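Local coordinates for protein Alpha/beta hydrolase (Enterobacter asburiae, PDB 6KMO) that probably hydrolyses carboxylic ester bonds, acting as an esterase or lipase built on the alpha/beta hydrolase fold, at residues K158-H163 and S172-V177; Y203-W208 and E326-A331; A261-F266 and E284-K289. The protein carries 2 engineered substitutions. All blocks are in the same frame, centred on the assembly; numbering follows the deposited sequence. Where two conformers were deposited one is given.

Contact 1 of 3, residues K158-H163 and S172-V177; sequences KWVAEH and SRLGLV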
loop_
_atom_site.group_PDB
_atom_site.type_symbol
_atom_site.label_atom_id
_atom_site.label_comp_id
_atom_site.label_asym_id
_atom_site.label_seq_id
_atom_site.Cartn_x
_atom_site.Cartn_y
_atom_site.Cartn_z
ATOM N N LYS A 158 1.582 2.255 28.589
ATOM C CA LYS A 158 2.199 3.161 29.552
ATOM C C LYS A 158 3.409 2.512 30.212
ATOM O O LYS A 158 4.442 3.165 30.407
ATOM C CB LYS A 158 1.163 3.576 30.596
ATOM C CG LYS A 158 1.643 4.624 31.572
ATOM C CD LYS A 158 0.481 5.152 32.412
ATOM C CE LYS A 158 0.980 5.836 33.682
ATOM N NZ LYS A 158 1.906 4.968 34.467
ATOM N N TRP A 159 3.309 1.228 30.546
ATOM C CA TRP A 159 4.422 0.534 31.188
ATOM C C TRP A 159 5.642 0.485 30.273
ATOM O O TRP A 159 6.773 0.766 30.695
ATOM C CB TRP A 159 4.017 -0.870 31.640
ATOM C CG TRP A 159 5.135 -1.557 32.380
ATOM C CD1 TRP A 159 5.352 -1.528 33.730
ATOM C CD2 TRP A 159 6.187 -2.334 31.814
ATOM N NE1 TRP A 159 6.475 -2.256 34.036
ATOM C CE2 TRP A 159 7.014 -2.756 32.884
ATOM C CE3 TRP A 159 6.514 -2.722 30.513
ATOM C CZ2 TRP A 159 8.147 -3.540 32.683
ATOM C CZ3 TRP A 159 7.647 -3.512 30.322
ATOM C CH2 TRP A 159 8.447 -3.905 31.406
ATOM N N VAL A 160 5.446 0.130 29.008
ATOM C CA VAL A 160 6.576 0.095 28.084
ATOM C C VAL A 160 7.188 1.482 27.923
ATOM O O VAL A 160 8.414 1.630 27.861
ATOM C CB VAL A 160 6.150 -0.509 26.730
ATOM C CG1 VAL A 160 7.246 -0.348 25.709
ATOM C CG2 VAL A 160 5.774 -1.969 26.883
ATOM N N ALA A 161 6.348 2.520 27.794
ATOM C CA ALA A 161 6.885 3.861 27.644
ATOM C C ALA A 161 7.785 4.237 28.816
ATOM O O ALA A 161 8.829 4.871 28.622
ATOM C CB ALA A 161 5.742 4.865 27.538
ATOM N N GLU A 162 7.408 3.848 30.031
ATOM C CA GLU A 162 8.111 4.284 31.233
ATOM C C GLU A 162 9.201 3.313 31.662
ATOM O O GLU A 162 10.194 3.746 32.264
ATOM C CB GLU A 162 7.103 4.489 32.369
ATOM C CG GLU A 162 6.096 5.619 32.097
ATOM C CD GLU A 162 4.952 5.714 33.102
ATOM O OE1 GLU A 162 4.175 6.689 32.994
ATOM O OE2 GLU A 162 4.815 4.824 33.972
ATOM N N HIS A 163 9.066 2.020 31.351
ATOM C CA HIS A 163 9.974 0.992 31.860
ATOM C C HIS A 163 10.587 0.135 30.762
ATOM O O HIS A 163 11.098 -0.958 31.041
ATOM C CB HIS A 163 9.248 0.100 32.854
ATOM C CG HIS A 163 8.632 0.857 33.976
ATOM N ND1 HIS A 163 9.369 1.338 35.036
ATOM C CD2 HIS A 163 7.353 1.241 34.197
ATOM C CE1 HIS A 163 8.567 1.979 35.866
ATOM N NE2 HIS A 163 7.340 1.933 35.382
ATOM N N SER A 172 10.426 5.665 24.573
ATOM C CA SER A 172 10.088 6.958 24.004
ATOM C C SER A 172 9.848 6.897 22.503
ATOM O O SER A 172 9.357 7.882 21.935
ATOM C CB SER A 172 11.192 7.988 24.303
ATOM O OG SER A 172 12.316 7.855 23.451
ATOM N N ARG A 173 10.187 5.783 21.853
ATOM C CA ARG A 173 9.964 5.580 20.416
ATOM C C ARG A 173 9.034 4.380 20.294
ATOM O O ARG A 173 9.480 3.245 20.094
ATOM C CB ARG A 173 11.256 5.355 19.717
ATOM C CG ARG A 173 12.174 6.570 19.764
ATOM C CD ARG A 173 13.363 6.392 18.881
ATOM N NE ARG A 173 14.351 5.476 19.443
ATOM C CZ ARG A 173 15.048 4.575 18.748
ATOM N NH1 ARG A 173 14.876 4.397 17.446
ATOM N NH2 ARG A 173 15.935 3.832 19.369
ATOM N N LEU A 174 7.729 4.652 20.380
ATOM C CA LEU A 174 6.721 3.623 20.626
ATOM C C LEU A 174 5.574 3.747 19.635
ATOM O O LEU A 174 4.921 4.795 19.534
ATOM C CB LEU A 174 6.176 3.748 22.049
ATOM C CG LEU A 174 5.256 2.634 22.530
ATOM C CD1 LEU A 174 5.928 1.282 22.447
ATOM C CD2 LEU A 174 4.844 2.923 23.973
ATOM N N GLY A 175 5.304 2.663 18.922
ATOM C CA GLY A 175 4.177 2.583 18.021
ATOM C C GLY A 175 3.067 1.703 18.583
ATOM O O GLY A 175 3.225 1.022 19.589
ATOM N N LEU A 176 1.935 1.713 17.878
ATOM C CA LEU A 176 0.784 0.884 18.201
ATOM C C LEU A 176 0.351 0.181 16.931
ATOM O O LEU A 176 0.077 0.844 15.928
ATOM C CB LEU A 176 -0.373 1.740 18.726
ATOM C CG LEU A 176 -0.130 2.593 19.967
ATOM C CD1 LEU A 176 -1.354 3.437 20.289
ATOM C CD2 LEU A 176 0.247 1.750 21.170
ATOM N N VAL A 177 0.274 -1.147 16.972
ATOM C CA VAL A 177 -0.047 -1.955 15.795
ATOM C C VAL A 177 -1.067 -3.011 16.181
ATOM O O VAL A 177 -0.982 -3.621 17.252
ATOM C CB VAL A 177 1.215 -2.643 15.237
ATOM C CG1 VAL A 177 0.879 -3.514 14.033
ATOM C CG2 VAL A 177 2.291 -1.608 14.863
#

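Contact 2 of 3, residues Y203-W208 and E326-A331; sequences YNVMLW and EQAGAA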
loop_
_atom_site.group_PDB
_atom_site.type_symbol
_atom_site.label_atom_id
_atom_site.label_comp_id
_atom_site.label_asym_id
_atom_site.label_seq_id
_atom_site.Cartn_x
_atom_site.Cartn_y
_atom_site.Cartn_z
ATOM N N TYR A 203 3.577 6.292 15.975
ATOM C CA TYR A 203 2.897 5.833 14.770
ATOM C C TYR A 203 1.904 4.752 15.139
ATOM O O TYR A 203 2.184 3.916 16.001
ATOM C CB TYR A 203 3.900 5.254 13.767
ATOM C CG TYR A 203 3.476 5.277 12.316
ATOM C CD1 TYR A 203 3.193 6.474 11.696
ATOM C CD2 TYR A 203 3.425 4.111 11.556
ATOM C CE1 TYR A 203 2.827 6.515 10.353
ATOM C CE2 TYR A 203 3.065 4.140 10.223
ATOM C CZ TYR A 203 2.760 5.342 9.626
ATOM O OH TYR A 203 2.439 5.371 8.281
ATOM N N ASN A 204 0.763 4.760 14.466
ATOM C CA ASN A 204 -0.243 3.713 14.559
ATOM C C ASN A 204 -0.307 2.969 13.230
ATOM O O ASN A 204 -0.317 3.594 12.165
ATOM C CB ASN A 204 -1.630 4.316 14.756
ATOM C CG ASN A 204 -1.811 4.986 16.074
ATOM O OD1 ASN A 204 -1.179 4.631 17.067
ATOM N ND2 ASN A 204 -2.719 5.944 16.113
ATOM N N VAL A 205 -0.420 1.652 13.291
ATOM C CA VAL A 205 -0.730 0.836 12.123
ATOM C C VAL A 205 -1.987 0.046 12.444
ATOM O O VAL A 205 -1.975 -0.853 13.294
ATOM C CB VAL A 205 0.411 -0.094 11.706
ATOM C CG1 VAL A 205 -0.017 -0.855 10.464
ATOM C CG2 VAL A 205 1.695 0.678 11.442
ATOM N N MET A 206 -3.080 0.390 11.779
ATOM C CA MET A 206 -4.374 -0.263 11.948
ATOM C C MET A 206 -4.579 -1.165 10.743
ATOM O O MET A 206 -4.835 -0.684 9.631
ATOM C CB MET A 206 -5.488 0.782 12.075
ATOM C CG MET A 206 -5.368 1.690 13.291
ATOM S SD MET A 206 -6.547 3.154 13.397
ATOM C CE MET A 206 -8.134 2.280 13.550
ATOM N N LEU A 207 -4.447 -2.469 10.957
ATOM C CA LEU A 207 -4.523 -3.460 9.879
ATOM C C LEU A 207 -5.958 -3.963 9.819
ATOM O O LEU A 207 -6.446 -4.591 10.766
ATOM C CB LEU A 207 -3.554 -4.611 10.131
ATOM C CG LEU A 207 -2.073 -4.213 10.188
ATOM C CD1 LEU A 207 -1.253 -5.402 10.649
ATOM C CD2 LEU A 207 -1.586 -3.707 8.861
ATOM N N TRP A 208 -6.631 -3.660 8.711
ATOM C CA TRP A 208 -8.018 -4.033 8.441
ATOM C C TRP A 208 -8.877 -3.910 9.713
ATOM O O TRP A 208 -9.463 -4.902 10.185
ATOM C CB TRP A 208 -8.134 -5.405 7.773
ATOM C CG TRP A 208 -7.233 -6.458 8.320
ATOM C CD1 TRP A 208 -7.574 -7.386 9.255
ATOM C CD2 TRP A 208 -5.848 -6.692 8.005
ATOM N NE1 TRP A 208 -6.489 -8.167 9.570
ATOM C CE2 TRP A 208 -5.425 -7.772 8.802
ATOM C CE3 TRP A 208 -4.921 -6.093 7.147
ATOM C CZ2 TRP A 208 -4.121 -8.255 8.766
ATOM C CZ3 TRP A 208 -3.619 -6.587 7.122
ATOM C CH2 TRP A 208 -3.245 -7.653 7.921
ATOM N N GLU A 326 5.590 -6.235 4.420
ATOM C CA GLU A 326 6.840 -5.499 4.228
ATOM C C GLU A 326 6.589 -3.993 4.225
ATOM O O GLU A 326 7.343 -3.228 4.831
ATOM C CB GLU A 326 7.539 -5.928 2.929
ATOM C CG GLU A 326 8.886 -5.255 2.702
ATOM C CD GLU A 326 9.953 -5.711 3.686
ATOM O OE1 GLU A 326 9.854 -6.838 4.212
ATOM O OE2 GLU A 326 10.917 -4.947 3.914
ATOM N N GLN A 327 5.521 -3.563 3.557
ATOM C CA GLN A 327 5.212 -2.144 3.426
ATOM C C GLN A 327 4.743 -1.542 4.742
ATOM O O GLN A 327 5.069 -0.384 5.053
ATOM C CB GLN A 327 4.172 -1.970 2.313
ATOM C CG GLN A 327 4.723 -2.265 0.924
ATOM C CD GLN A 327 3.729 -2.033 -0.183
ATOM O OE1 GLN A 327 2.529 -2.238 -0.020
ATOM N NE2 GLN A 327 4.229 -1.621 -1.341
ATOM N N ALA A 328 3.971 -2.295 5.528
ATOM C CA ALA A 328 3.630 -1.825 6.868
ATOM C C ALA A 328 4.882 -1.668 7.714
ATOM O O ALA A 328 5.038 -0.669 8.429
ATOM C CB ALA A 328 2.648 -2.789 7.533
ATOM N N GLY A 329 5.783 -2.647 7.648
ATOM C CA GLY A 329 7.014 -2.572 8.425
ATOM C C GLY A 329 7.899 -1.412 8.012
ATOM O O GLY A 329 8.503 -0.754 8.863
ATOM N N ALA A 330 7.969 -1.125 6.711
ATOM C CA ALA A 330 8.793 -0.017 6.242
ATOM C C ALA A 330 8.251 1.313 6.749
ATOM O O ALA A 330 9.023 2.197 7.142
ATOM C CB ALA A 330 8.866 -0.030 4.713
ATOM N N ALA A 331 6.933 1.481 6.734
ATOM C CA ALA A 331 6.345 2.708 7.258
ATOM C C ALA A 331 6.625 2.842 8.743
ATOM O O ALA A 331 6.981 3.929 9.228
ATOM C CB ALA A 331 4.841 2.711 6.972
#

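Contact 3 of 3, residues A261-F266 and E284-K289; sequences AQLKGF and EAFGRK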
loop_
_atom_site.group_PDB
_atom_site.type_symbol
_atom_site.label_atom_id
_atom_site.label_comp_id
_atom_site.label_asym_id
_atom_site.label_seq_id
_atom_site.Cartn_x
_atom_site.Cartn_y
_atom_site.Cartn_z
ATOM N N ALA A 261 -13.066 17.210 16.509
ATOM C CA ALA A 261 -12.373 17.694 17.689
ATOM C C ALA A 261 -11.829 16.554 18.547
ATOM O O ALA A 261 -10.750 16.669 19.138
ATOM C CB ALA A 261 -13.320 18.570 18.502
ATOM N N GLN A 262 -12.571 15.449 18.633
ATOM C CA GLN A 262 -12.118 14.299 19.400
ATOM C C GLN A 262 -10.935 13.601 18.748
ATOM O O GLN A 262 -10.141 12.978 19.452
ATOM C CB GLN A 262 -13.269 13.320 19.592
ATOM C CG GLN A 262 -14.277 13.806 20.645
ATOM C CD GLN A 262 -15.505 12.935 20.732
ATOM O OE1 GLN A 262 -16.133 12.588 19.731
ATOM N NE2 GLN A 262 -15.894 12.608 21.956
ATOM N N LEU A 263 -10.801 13.698 17.430
ATOM C CA LEU A 263 -9.698 13.060 16.715
ATOM C C LEU A 263 -8.472 13.950 16.572
ATOM O O LEU A 263 -7.388 13.455 16.261
ATOM C CB LEU A 263 -10.166 12.581 15.336
ATOM C CG LEU A 263 -11.236 11.489 15.390
ATOM C CD1 LEU A 263 -11.775 11.197 14.004
ATOM C CD2 LEU A 263 -10.669 10.226 16.052
ATOM N N LYS A 264 -8.600 15.255 16.794
ATOM C CA LYS A 264 -7.447 16.132 16.661
ATOM C C LYS A 264 -6.316 15.666 17.573
ATOM O O LYS A 264 -6.533 15.321 18.736
ATOM C CB LYS A 264 -7.848 17.564 17.018
ATOM C CG LYS A 264 -6.745 18.582 16.785
ATOM C CD LYS A 264 -7.176 19.986 17.225
ATOM C CE LYS A 264 -6.046 20.995 17.032
ATOM N NZ LYS A 264 -6.550 22.390 16.879
ATOM N N GLY A 265 -5.098 15.627 17.038
ATOM C CA GLY A 265 -3.949 15.199 17.800
ATOM C C GLY A 265 -3.708 13.697 17.836
ATOM O O GLY A 265 -2.741 13.256 18.461
ATOM N N PHE A 266 -4.553 12.907 17.183
ATOM C CA PHE A 266 -4.315 11.466 17.078
ATOM C C PHE A 266 -2.940 11.238 16.447
ATOM O O PHE A 266 -2.489 12.031 15.622
ATOM C CB PHE A 266 -5.396 10.929 16.135
ATOM C CG PHE A 266 -5.687 9.435 16.192
ATOM C CD1 PHE A 266 -6.525 8.892 17.157
ATOM C CD2 PHE A 266 -5.208 8.595 15.195
ATOM C CE1 PHE A 266 -6.840 7.547 17.145
ATOM C CE2 PHE A 266 -5.530 7.237 15.178
ATOM C CZ PHE A 266 -6.340 6.720 16.149
ATOM N N GLU A 284 -11.734 2.687 5.856
ATOM C CA GLU A 284 -11.429 3.817 4.974
ATOM C C GLU A 284 -12.110 5.095 5.452
ATOM O O GLU A 284 -11.501 6.173 5.424
ATOM C CB GLU A 284 -11.803 3.455 3.538
ATOM C CG GLU A 284 -10.986 2.265 3.048
ATOM C CD GLU A 284 -11.200 1.851 1.614
ATOM O OE1 GLU A 284 -11.919 2.535 0.846
ATOM O OE2 GLU A 284 -10.603 0.813 1.237
ATOM N N ALA A 285 -13.346 4.986 5.935
ATOM C CA ALA A 285 -14.038 6.178 6.430
ATOM C C ALA A 285 -13.331 6.760 7.642
ATOM O O ALA A 285 -13.235 7.991 7.789
ATOM C CB ALA A 285 -15.486 5.839 6.765
ATOM N N PHE A 286 -12.814 5.902 8.522
ATOM C CA PHE A 286 -12.084 6.405 9.673
ATOM C C PHE A 286 -10.842 7.172 9.232
ATOM O O PHE A 286 -10.528 8.236 9.769
ATOM C CB PHE A 286 -11.724 5.262 10.623
ATOM C CG PHE A 286 -11.083 5.733 11.903
ATOM C CD1 PHE A 286 -11.788 6.541 12.789
ATOM C CD2 PHE A 286 -9.791 5.383 12.226
ATOM C CE1 PHE A 286 -11.203 6.988 13.965
ATOM C CE2 PHE A 286 -9.216 5.834 13.394
ATOM C CZ PHE A 286 -9.934 6.642 14.259
ATOM N N GLY A 287 -10.126 6.665 8.231
ATOM C CA GLY A 287 -8.994 7.406 7.710
ATOM C C GLY A 287 -9.355 8.790 7.205
ATOM O O GLY A 287 -8.610 9.746 7.418
ATOM N N ARG A 288 -10.498 8.920 6.523
ATOM C CA ARG A 288 -10.912 10.233 6.043
ATOM C C ARG A 288 -11.211 11.169 7.198
ATOM O O ARG A 288 -10.886 12.362 7.137
ATOM C CB ARG A 288 -12.123 10.122 5.113
ATOM C CG ARG A 288 -11.949 9.154 3.939
ATOM C CD ARG A 288 -13.042 9.346 2.913
ATOM N NE ARG A 288 -13.217 8.174 2.071
ATOM C CZ ARG A 288 -12.577 7.922 0.945
ATOM N NH1 ARG A 288 -11.677 8.781 0.450
ATOM N NH2 ARG A 288 -12.864 6.782 0.320
ATOM N N LYS A 289 -11.823 10.650 8.262
ATOM C CA LYS A 289 -12.093 11.477 9.436
ATOM C C LYS A 289 -10.800 11.942 10.090
ATOM O O LYS A 289 -10.698 13.097 10.544
ATOM C CB LYS A 289 -12.982 10.723 10.422
ATOM C CG LYS A 289 -14.406 10.554 9.912
ATOM C CD LYS A 289 -15.361 10.004 10.963
ATOM C CE LYS A 289 -15.684 11.071 12.018
ATOM N NZ LYS A 289 -17.025 10.909 12.739
#

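Contact 1 of 3, residues K158-H163 and S172-V177
Ser172, whose backbone N comes within 4.4 Å of Ala161 O, has its OG hydrogen-bonded to OD1 of Asp170. The second oxygen of that carboxylate, OD2, forms a salt bridge with Arg173 NE, and both oxygens of Asp170 are thus engaged at the corner through which the chain enters strand 174-179. Beyond the corner Leu174 makes the hydrophobic part of the contact. With CG anti to the backbone N (chi1 -172°), its two methyls fork over helix 148-163: CD1 reaches Val160 CG1 at 3.9 Å, while CD2 lies 4.2 Å from Ala161 CB. The contact closes part of a beta-alpha-beta crossover of the alpha/beta hydrolase sheet, in which helix 148-163 connects parallel strands 132-136 and 174-179, with strand 99-105 between them. Met103 of that intervening strand also meets Val160. Burial gives way to charge on the outer side of the helix, where Lys158 and Glu162 lie one turn apart. In one of two modelled positions of the lysine, and so not firmly, Lys158 NZ makes a salt bridge of 3.0 Å with Glu162 OE2.

Contact 2 of 3, residues Y203-W208 and E326-A331
Helix 319-335 lies against strand 203-207 with Val205 and Ala328 as the nearest pair of backbones, their CA atoms 7.3 Å apart. Tyr203 and Val205 supply the strand's side of the interface, Ala328 and Ala331 the helix's. Tyr203 has CG anti to its backbone N (chi1 -155°), which carries the phenol out alongside the last turn of 326-331. There the Ala331 methyl CB stands off the ring plane, beyond the rim near the hydroxyl end, 3.8 Å from Tyr203 OH and 4.0 Å from Tyr203 CE2, and the carbonyl O of the same alanine lies over the ring face on that side. The stack of Tyr203 with His335, one turn further along the helix, extends the contact. One turn before Ala331, Ala328 CB meets Val205 CG1 at 4.4 Å, with Leu207 at the margin. Other sides of the helix serve the dimer: the backbone O of Gln327 accepts a hydrogen bond from NE2 of Gln327 of the second subunit, and Ala330 packs on Ala330 of that subunit. At the far end of the strand Trp208 touches Ser180, which occupies the serine position of a GxSxG sequence and is probably the nucleophile of the elbow. No hydrogen bond links strand to helix here. Their adhesion is mainly van der Waals packing, including a phenol oxygen against a methyl and a carbonyl over the ring face, and the small alanine side chains are consistent with the close approach of the two backbones.

Contact 3 of 3, residues A261-F266 and E284-K289
Phe266 and Phe286 both hold CG anti to the backbone N (chi1 -160° and -174°), and these torsions send their rings toward each other from opposite directions. They meet as an offset edge-to-face pair, the edge of Phe286 directed at the face of Phe266, with ring centroids 5.8 Å apart and planes at 81°. Leu263, its CG placed beside the backbone N, crosses Phe286 obliquely and divides its methyls between two partners. CD2 lies 3.9 Å from Phe286 CE1, and CD1 rests 3.8 Å from Lys289 CB. Lys289 takes part through its CB and backbone, while its chain bends at chi3 and NZ is hydrogen-bonded to the carbonyl oxygens of Ala258 and Leu256. What sets Leu263 and Phe266 on the same partner is the type II beta turn between them, closed by a hydrogen bond from Phe266 N to Leu263 O (3.0 Å), with Gly265 in the positive-phi position. Phe266 further packs on Ala187, Ala190 and Leu191 of helix 181-195. The turn leads into strand 269-274, which helix 280-292 follows, and the two phenylalanines pack between helices 181-195 and 280-292 and the central sheet, as part of the three-layer alpha/beta/alpha hydrolase fold.

Overall arrangement
Contacts 1 and 2, centres 16 Å apart, meet in the sheet, where strands 174-179 and 203-207 are parallel neighbours: Leu176 O lies 2.8 Å from Val205 N, a probable hydrogen bond. Contact 3, nested within the loop closed by contact 2 and 17 Å from it between centres, touches the other face of strand 203-207, Met206 CE standing 3.7 Å from Phe286 CE2. Leu176, on the same side of its strand as Leu174, packs on Asn204 near Phe266, which places helix 148-163 on the face of contact 3; Val205 faces helix 319-335. Strand 174-179 leads to the probable nucleophile elbow (Gly178, Ser180, Gly182), which the Val205 side chain approaches without touching. Contacts 2 and 3 both reach the second subunit.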